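Side-chain contacts in thiamin pyrophosphokinase family protein (PDB 3MEL), which probably transfers a diphosphate group from ATP to thiamine, as a thiamine diphosphokinase, and is seen here with thiamine diphosphate and magnesium bound: residues I29-G32 and C33-L37; D51-S54 and R55-H59; T80-A83 and L84-L88. All blocks are in the same frame, centred on the assembly; numbering follows the deposited sequence.

Contact 1 of 3, residues I29-G32 and C33-L37; sequences IDRG and CLHLL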
loop_
_atom_site.group_PDB
_atom_site.type_symbol
_atom_site.label_atom_id
_atom_site.label_comp_id
_atom_site.label_asym_id
_atom_site.label_seq_id
_atom_site.Cartn_x
_atom_site.Cartn_y
_atom_site.Cartn_z
ATOM N N ILE A 29 -3.030 -11.630 -16.680
ATOM C CA ILE A 29 -1.798 -10.863 -16.696
ATOM C C ILE A 29 -0.666 -11.777 -16.265
ATOM O O ILE A 29 -0.639 -12.241 -15.126
ATOM C CB ILE A 29 -1.887 -9.664 -15.754
ATOM C CG1 ILE A 29 -3.103 -8.800 -16.119
ATOM C CG2 ILE A 29 -0.621 -8.869 -15.816
ATOM C CD1 ILE A 29 -3.355 -7.644 -15.179
ATOM N N ASP A 30 0.253 -12.064 -17.184
ATOM C CA ASP A 30 1.369 -12.950 -16.878
ATOM C C ASP A 30 0.846 -14.227 -16.230
ATOM O O ASP A 30 0.022 -14.930 -16.793
ATOM C CB ASP A 30 2.369 -12.274 -15.927
ATOM C CG ASP A 30 3.656 -11.879 -16.606
ATOM O OD1 ASP A 30 3.668 -11.740 -17.840
ATOM O OD2 ASP A 30 4.667 -11.690 -15.902
ATOM N N ARG A 31 1.329 -14.505 -15.033
ATOM C CA ARG A 31 1.027 -15.736 -14.342
ATOM C C ARG A 31 -0.453 -15.812 -13.908
ATOM O O ARG A 31 -0.975 -16.883 -13.572
ATOM C CB ARG A 31 1.994 -15.881 -13.167
ATOM C CG ARG A 31 2.028 -17.255 -12.585
ATOM C CD ARG A 31 3.422 -17.725 -12.207
ATOM N NE ARG A 31 3.286 -19.127 -11.833
ATOM C CZ ARG A 31 3.476 -20.137 -12.674
ATOM N NH1 ARG A 31 3.866 -19.892 -13.916
ATOM N NH2 ARG A 31 3.297 -21.389 -12.268
ATOM N N GLY A 32 -1.135 -14.671 -13.945
ATOM C CA GLY A 32 -2.563 -14.640 -13.692
ATOM C C GLY A 32 -3.370 -15.364 -14.759
ATOM O O GLY A 32 -4.508 -15.790 -14.505
ATOM N N CYS A 33 -2.790 -15.487 -15.950
ATOM C CA CYS A 33 -3.367 -16.277 -17.032
ATOM C C CYS A 33 -3.559 -17.742 -16.617
ATOM O O CYS A 33 -4.591 -18.337 -16.910
ATOM C CB CYS A 33 -2.503 -16.198 -18.289
ATOM S SG CYS A 33 -2.414 -14.583 -19.124
ATOM N N LEU A 34 -2.581 -18.323 -15.930
ATOM C CA LEU A 34 -2.714 -19.704 -15.464
ATOM C C LEU A 34 -3.735 -19.826 -14.333
ATOM O O LEU A 34 -4.508 -20.791 -14.278
ATOM C CB LEU A 34 -1.367 -20.248 -15.002
ATOM C CG LEU A 34 -0.263 -20.147 -16.056
ATOM C CD1 LEU A 34 1.138 -20.151 -15.427
ATOM C CD2 LEU A 34 -0.426 -21.236 -17.131
ATOM N N HIS A 35 -3.736 -18.842 -13.434
ATOM C CA HIS A 35 -4.665 -18.834 -12.307
ATOM C C HIS A 35 -6.137 -18.853 -12.738
ATOM O O HIS A 35 -6.971 -19.510 -12.109
ATOM C CB HIS A 35 -4.356 -17.662 -11.377
ATOM C CG HIS A 35 -3.008 -17.763 -10.731
ATOM N ND1 HIS A 35 -2.402 -16.704 -10.085
ATOM C CD2 HIS A 35 -2.142 -18.799 -10.644
ATOM C CE1 HIS A 35 -1.224 -17.087 -9.623
ATOM N NE2 HIS A 35 -1.041 -18.354 -9.953
ATOM N N LEU A 36 -6.442 -18.133 -13.811
ATOM C CA LEU A 36 -7.758 -18.165 -14.414
ATOM C C LEU A 36 -8.126 -19.565 -14.924
ATOM O O LEU A 36 -9.232 -20.046 -14.674
ATOM C CB LEU A 36 -7.814 -17.173 -15.569
ATOM C CG LEU A 36 -8.359 -15.774 -15.317
ATOM C CD1 LEU A 36 -8.278 -14.959 -16.581
ATOM C CD2 LEU A 36 -9.789 -15.828 -14.805
ATOM N N LEU A 37 -7.213 -20.205 -15.654
ATOM C CA LEU A 37 -7.517 -21.491 -16.282
ATOM C C LEU A 37 -7.575 -22.606 -15.252
ATOM O O LEU A 37 -8.366 -23.528 -15.384
ATOM C CB LEU A 37 -6.498 -21.844 -17.369
ATOM C CG LEU A 37 -6.258 -20.830 -18.494
ATOM C CD1 LEU A 37 -5.094 -21.233 -19.426
ATOM C CD2 LEU A 37 -7.541 -20.612 -19.273
#
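The imidazole of H35 lies against the backbone of R31 where a strand gives way to a helix: R31 O stands 3.6 Å above the plane of the H35 ring, over its centre, and CA of G32 comes up to that ring obliquely. The R31 guanidinium is turned 81° to the imidazole and carries the L34 methyl over one of its faces, L34 CD1 being 3.6 Å from R31 CZ. With CG anti to the backbone N (chi1 -165°) and a bend at the next torsion, the arginine runs across both L34 and H35. The charged end of R31 is paired outside the two segments, in a salt bridge to E57.

The main chain beneath forms a type II' turn from I29 to G32. The turn passes straight into the helix: C33 N donates to D30 O at 3.0 Å, and L36 N bonds to G32 O at 3.1 Å. R31 O also receives weak bonds from the amides of L34 and H35. Beside the turn, C33 SG rests 3.4 Å from D30 O.

The chemistry thus divides the work. D30 spends its backbone carbonyl on starting the helix, while its carboxylate, bonded to F50 N through OD1, is turned to the magnesium ion; the guanidinium of the next residue, R31, pairs with E57.

Contact 2 of 3, residues D51-S54 and R55-H59; sequences DSLS and REEYH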
loop_
_atom_site.group_PDB
_atom_site.type_symbol
_atom_site.label_atom_id
_atom_site.label_comp_id
_atom_site.label_asym_id
_atom_site.label_seq_id
_atom_site.Cartn_x
_atom_site.Cartn_y
_atom_site.Cartn_z
ATOM N N ASP A 51 7.693 -13.862 -18.637
ATOM C CA ASP A 51 8.989 -14.381 -18.210
ATOM C C ASP A 51 8.859 -15.228 -16.948
ATOM O O ASP A 51 9.703 -16.070 -16.651
ATOM C CB ASP A 51 10.039 -13.256 -18.042
ATOM C CG ASP A 51 9.659 -12.217 -16.963
ATOM O OD1 ASP A 51 8.656 -12.409 -16.216
ATOM O OD2 ASP A 51 10.389 -11.197 -16.867
ATOM N N SER A 52 7.790 -15.022 -16.202
ATOM C CA SER A 52 7.587 -15.846 -15.036
ATOM C C SER A 52 7.135 -17.271 -15.434
ATOM O O SER A 52 7.211 -18.202 -14.631
ATOM C CB SER A 52 6.624 -15.150 -14.069
ATOM O OG SER A 52 5.384 -15.816 -13.988
ATOM N N LEU A 53 6.700 -17.450 -16.683
ATOM C CA LEU A 53 6.156 -18.738 -17.131
ATOM C C LEU A 53 7.144 -19.697 -17.813
ATOM O O LEU A 53 8.024 -19.283 -18.562
ATOM C CB LEU A 53 4.951 -18.527 -18.055
ATOM C CG LEU A 53 3.655 -17.943 -17.496
ATOM C CD1 LEU A 53 3.847 -16.481 -17.161
ATOM C CD2 LEU A 53 2.541 -18.118 -18.512
ATOM N N SER A 54 6.972 -20.989 -17.559
ATOM C CA SER A 54 7.750 -22.017 -18.254
ATOM C C SER A 54 7.411 -22.059 -19.750
ATOM O O SER A 54 6.367 -21.563 -20.180
ATOM C CB SER A 54 7.516 -23.396 -17.617
ATOM O OG SER A 54 6.207 -23.897 -17.862
ATOM N N ARG A 55 8.278 -22.654 -20.554
ATOM C CA ARG A 55 8.010 -22.732 -21.983
ATOM C C ARG A 55 6.726 -23.540 -22.249
ATOM O O ARG A 55 5.993 -23.308 -23.221
ATOM C CB ARG A 55 9.209 -23.333 -22.710
ATOM C CG ARG A 55 10.121 -22.303 -23.341
ATOM C CD ARG A 55 11.300 -22.958 -24.054
ATOM N NE ARG A 55 12.105 -23.768 -23.144
ATOM C CZ ARG A 55 13.355 -24.151 -23.389
ATOM N NH1 ARG A 55 13.959 -23.796 -24.519
ATOM N NH2 ARG A 55 14.012 -24.882 -22.498
ATOM N N GLU A 56 6.450 -24.473 -21.352
ATOM C CA GLU A 56 5.298 -25.339 -21.475
ATOM C C GLU A 56 4.010 -24.655 -21.003
ATOM O O GLU A 56 2.941 -24.873 -21.563
ATOM C CB GLU A 56 5.560 -26.616 -20.680
ATOM C CG GLU A 56 4.490 -27.662 -20.790
ATOM C CD GLU A 56 4.886 -28.932 -20.086
ATOM O OE1 GLU A 56 6.105 -29.138 -19.881
ATOM O OE2 GLU A 56 3.978 -29.726 -19.746
ATOM N N GLU A 57 4.110 -23.834 -19.963
ATOM C CA GLU A 57 2.944 -23.116 -19.467
ATOM C C GLU A 57 2.531 -22.032 -20.450
ATOM O O GLU A 57 1.339 -21.793 -20.655
ATOM C CB GLU A 57 3.223 -22.509 -18.099
ATOM C CG GLU A 57 3.241 -23.520 -16.960
ATOM C CD GLU A 57 3.846 -22.950 -15.693
ATOM O OE1 GLU A 57 4.637 -21.982 -15.795
ATOM O OE2 GLU A 57 3.539 -23.478 -14.603
ATOM N N TYR A 58 3.522 -21.396 -21.071
ATOM C CA TYR A 58 3.279 -20.346 -22.049
ATOM C C TYR A 58 2.791 -20.900 -23.384
ATOM O O TYR A 58 2.298 -20.156 -24.234
ATOM C CB TYR A 58 4.551 -19.544 -22.264
ATOM C CG TYR A 58 4.362 -18.357 -23.159
ATOM C CD1 TYR A 58 3.380 -17.418 -22.900
ATOM C CD2 TYR A 58 5.162 -18.172 -24.264
ATOM C CE1 TYR A 58 3.211 -16.326 -23.731
ATOM C CE2 TYR A 58 4.996 -17.090 -25.100
ATOM C CZ TYR A 58 4.028 -16.169 -24.833
ATOM O OH TYR A 58 3.882 -15.096 -25.679
ATOM N N HIS A 59 2.949 -22.200 -23.598
ATOM C CA HIS A 59 2.405 -22.813 -24.808
ATOM C C HIS A 59 0.904 -23.000 -24.560
ATOM O O HIS A 59 0.063 -22.761 -25.430
ATOM C CB HIS A 59 3.109 -24.152 -25.105
ATOM C CG HIS A 59 2.657 -24.816 -26.370
ATOM N ND1 HIS A 59 1.647 -25.757 -26.401
ATOM C CD2 HIS A 59 3.073 -24.668 -27.650
ATOM C CE1 HIS A 59 1.461 -26.158 -27.646
ATOM N NE2 HIS A 59 2.312 -25.514 -28.423
#
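S54 and E57 form a capping box, in which each side chain turns back to the other residue's backbone amide at the start of a helix. The serine hydroxyl lies between its own backbone N and carbonyl carbon (chi1 70°), and there S54 OG accepts from E57 N at 3.0 Å. The glutamate answers in the reverse direction. Its CG stands beside the backbone N and the chain is extended beyond it, which carries the carboxylate back past the serine, with E57 CB 3.3 Å from S54 OG, until E57 OE1 takes the S54 amide at 3.1 Å. That N-H approaches on the anti side of the carboxylate, 25° out of its plane. OE1 also meets R31 in a salt bridge, and this second grip probably helps to hold the carboxylate in place.

Just outside the box, L53 and Y58 face each other, L53 CB lying 4.3 Å from Y58 CB; an apolar pair in these positions is consistent with a hydrophobic staple. Beyond CB the tyrosine leaves the contact, its ring meeting F50 and its hydroxyl bonding to Q70. The turn that leads into the helix is closed by Y58 N, which donates to S54 O at 3.0 Å with an N-H...O angle of 162°.

Contact 3 of 3, residues T80-A83 and L84-L88; sequences TQLA and LQEAL. With TPP (thiamine diphosphate), chain E.
L82 and E86, one helical turn apart, come together through different first torsions, the leucine setting CG anti to its amide nitrogen (chi1 -176°) and the glutamate setting CG beside its own (chi1 -69°) before bending again. The two side chains end up side by side and pointing the same way, with L82 CD1 3.9 Å from E86 OE2. The glutamate's aliphatic part leans on the backbone, E86 CG lying 3.4 Å from L82 O, and its OE1 makes a salt bridge with R90.

Four regular bonds carry the helix through this region, from the amides of L84, Q85, E86 and A87 to the carbonyls of T80, Q81, L82 and A83. On the buried flanks, T80 and A83 face I29 of the neighbouring strand, and L84 packs on M96 and F121.

At the ligand end, T80 holds OG1 beside its own amide, which lets one residue use two donors on the same phosphate oxygen: T80 OG1 gives its hydrogen to TPP O1B at 2.8 Å, and T80 N reaches TPP O1B at 3.1 Å. With the D79 amide also bonded to the ligand, this is the familiar phosphate site at a helix N terminus, here receiving the diphosphate of thiamine diphosphate, probably with some help from the helix dipole.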
loop_
_atom_site.group_PDB
_atom_site.type_symbol
_atom_site.label_atom_id
_atom_site.label_comp_id
_atom_site.label_asym_id
_atom_site.label_seq_id
_atom_site.Cartn_x
_atom_site.Cartn_y
_atom_site.Cartn_z
ATOM N N THR A 80 0.671 -5.057 -15.751
ATOM C CA THR A 80 -0.644 -4.570 -15.354
ATOM C C THR A 80 -0.988 -3.208 -15.964
ATOM O O THR A 80 -2.116 -2.979 -16.344
ATOM C CB THR A 80 -0.788 -4.536 -13.816
ATOM O OG1 THR A 80 -0.769 -5.870 -13.297
ATOM C CG2 THR A 80 -2.089 -3.884 -13.403
ATOM N N GLN A 81 -0.034 -2.299 -16.080
ATOM C CA GLN A 81 -0.339 -1.050 -16.778
ATOM C C GLN A 81 -0.735 -1.332 -18.220
ATOM O O GLN A 81 -1.704 -0.775 -18.738
ATOM C CB GLN A 81 0.831 -0.071 -16.741
ATOM C CG GLN A 81 0.947 0.696 -15.441
ATOM C CD GLN A 81 2.273 1.428 -15.318
ATOM O OE1 GLN A 81 3.341 0.856 -15.561
ATOM N NE2 GLN A 81 2.212 2.698 -14.937
ATOM N N LEU A 82 0.018 -2.220 -18.855
ATOM C CA LEU A 82 -0.215 -2.573 -20.246
ATOM C C LEU A 82 -1.589 -3.213 -20.463
ATOM O O LEU A 82 -2.375 -2.757 -21.311
ATOM C CB LEU A 82 0.882 -3.512 -20.739
ATOM C CG LEU A 82 0.728 -3.838 -22.223
ATOM C CD1 LEU A 82 0.630 -2.551 -23.040
ATOM C CD2 LEU A 82 1.855 -4.717 -22.695
ATOM N N ALA A 83 -1.863 -4.266 -19.690
ATOM C CA ALA A 83 -3.132 -4.982 -19.754
ATOM C C ALA A 83 -4.313 -4.056 -19.541
ATOM O O ALA A 83 -5.296 -4.157 -20.245
ATOM C CB ALA A 83 -3.158 -6.114 -18.768
ATOM N N LEU A 84 -4.223 -3.136 -18.586
ATOM C CA LEU A 84 -5.331 -2.207 -18.365
ATOM C C LEU A 84 -5.630 -1.346 -19.587
ATOM O O LEU A 84 -6.783 -1.218 -19.979
ATOM C CB LEU A 84 -5.106 -1.328 -17.135
ATOM C CG LEU A 84 -6.163 -0.252 -16.796
ATOM C CD1 LEU A 84 -7.603 -0.811 -16.562
ATOM C CD2 LEU A 84 -5.678 0.564 -15.603
ATOM N N GLN A 85 -4.604 -0.764 -20.194
ATOM C CA GLN A 85 -4.796 0.057 -21.382
ATOM C C GLN A 85 -5.375 -0.745 -22.562
ATOM O O GLN A 85 -6.280 -0.277 -23.255
ATOM C CB GLN A 85 -3.482 0.743 -21.780
ATOM C CG GLN A 85 -3.661 1.927 -22.752
ATOM C CD GLN A 85 -2.443 2.821 -22.812
ATOM O OE1 GLN A 85 -1.451 2.576 -22.119
ATOM N NE2 GLN A 85 -2.508 3.868 -23.638
ATOM N N GLU A 86 -4.852 -1.946 -22.787
ATOM C CA GLU A 86 -5.348 -2.791 -23.863
ATOM C C GLU A 86 -6.829 -3.082 -23.666
ATOM O O GLU A 86 -7.626 -2.988 -24.603
ATOM C CB GLU A 86 -4.583 -4.121 -23.915
ATOM C CG GLU A 86 -3.127 -4.044 -24.362
ATOM C CD GLU A 86 -2.941 -3.387 -25.727
ATOM O OE1 GLU A 86 -3.871 -3.435 -26.559
ATOM O OE2 GLU A 86 -1.852 -2.812 -25.973
ATOM N N ALA A 87 -7.182 -3.460 -22.439
ATOM C CA ALA A 87 -8.542 -3.860 -22.108
ATOM C C ALA A 87 -9.499 -2.672 -22.189
ATOM O O ALA A 87 -10.612 -2.813 -22.674
ATOM C CB ALA A 87 -8.583 -4.504 -20.743
ATOM N N LEU A 88 -9.072 -1.496 -21.737
ATOM C CA LEU A 88 -9.894 -0.317 -21.938
ATOM C C LEU A 88 -9.965 0.042 -23.415
ATOM O O LEU A 88 -10.912 0.698 -23.851
ATOM C CB LEU A 88 -9.386 0.872 -21.139
ATOM C CG LEU A 88 -9.851 1.062 -19.704
ATOM C CD1 LEU A 88 -8.946 2.076 -19.063
ATOM C CD2 LEU A 88 -11.281 1.523 -19.620
HETATM N "N1'" TPP E . 12.737 3.186 -13.031
HETATM C "C2'" TPP E . 13.059 3.924 -14.272
HETATM C CM2 TPP E . 12.973 5.451 -14.082
HETATM N "N3'" TPP E . 12.380 3.376 -15.451
HETATM C "C4'" TPP E . 12.429 1.906 -15.635
HETATM N "N4'" TPP E . 11.655 1.523 -16.823
HETATM C "C5'" TPP E . 11.893 1.220 -14.323
HETATM C "C6'" TPP E . 12.771 1.731 -13.170
HETATM C "C7'" TPP E . 11.918 -0.330 -14.447
HETATM N N3 TPP E . 10.846 -0.834 -15.363
HETATM C C2 TPP E . 9.600 -0.056 -15.406
HETATM S S1 TPP E . 8.260 -1.159 -14.869
HETATM C C5 TPP E . 9.244 -2.699 -14.875
HETATM C C4 TPP E . 10.627 -2.335 -15.447
HETATM C CM4 TPP E . 11.740 -3.142 -14.785
HETATM C C6 TPP E . 8.579 -3.954 -15.443
HETATM C C7 TPP E . 7.968 -4.841 -14.344
HETATM O O7 TPP E . 6.759 -5.389 -14.842
HETATM P PA TPP E . 5.968 -6.632 -14.238
HETATM O O1A TPP E . 6.536 -6.548 -12.767
HETATM O O2A TPP E . 5.883 -7.894 -14.986
HETATM O O3A TPP E . 4.395 -6.484 -14.043
HETATM P PB TPP E . 3.342 -6.949 -12.960
HETATM O O1B TPP E . 2.056 -6.080 -13.193
HETATM O O2B TPP E . 2.766 -8.300 -13.552
HETATM O O3B TPP E . 3.832 -7.255 -11.602
#

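Overall arrangement
From the N terminus the three contacts follow in series, none nested within or crossing another. Contact 1 closes the turn between strand 26-29 and helix 32-37. Contact 2 closes the loop that leads from the adjacent parallel strand 45-48 into helix 57-64, and contact 3 lies wholly inside helix 79-90. Contact 1 is the common neighbour: R31 NH1 reaches E57 OE1 of contact 2 at 2.9 Å, and I29 CD1 packs on T80 OG1 of contact 3 at 3.7 Å. Contacts 2 and 3 do not touch, their nearest atoms being about 11 Å apart. Through contact 1, the end of strand 26-29 and the starts of the three helices meet beside the magnesium and diphosphate site.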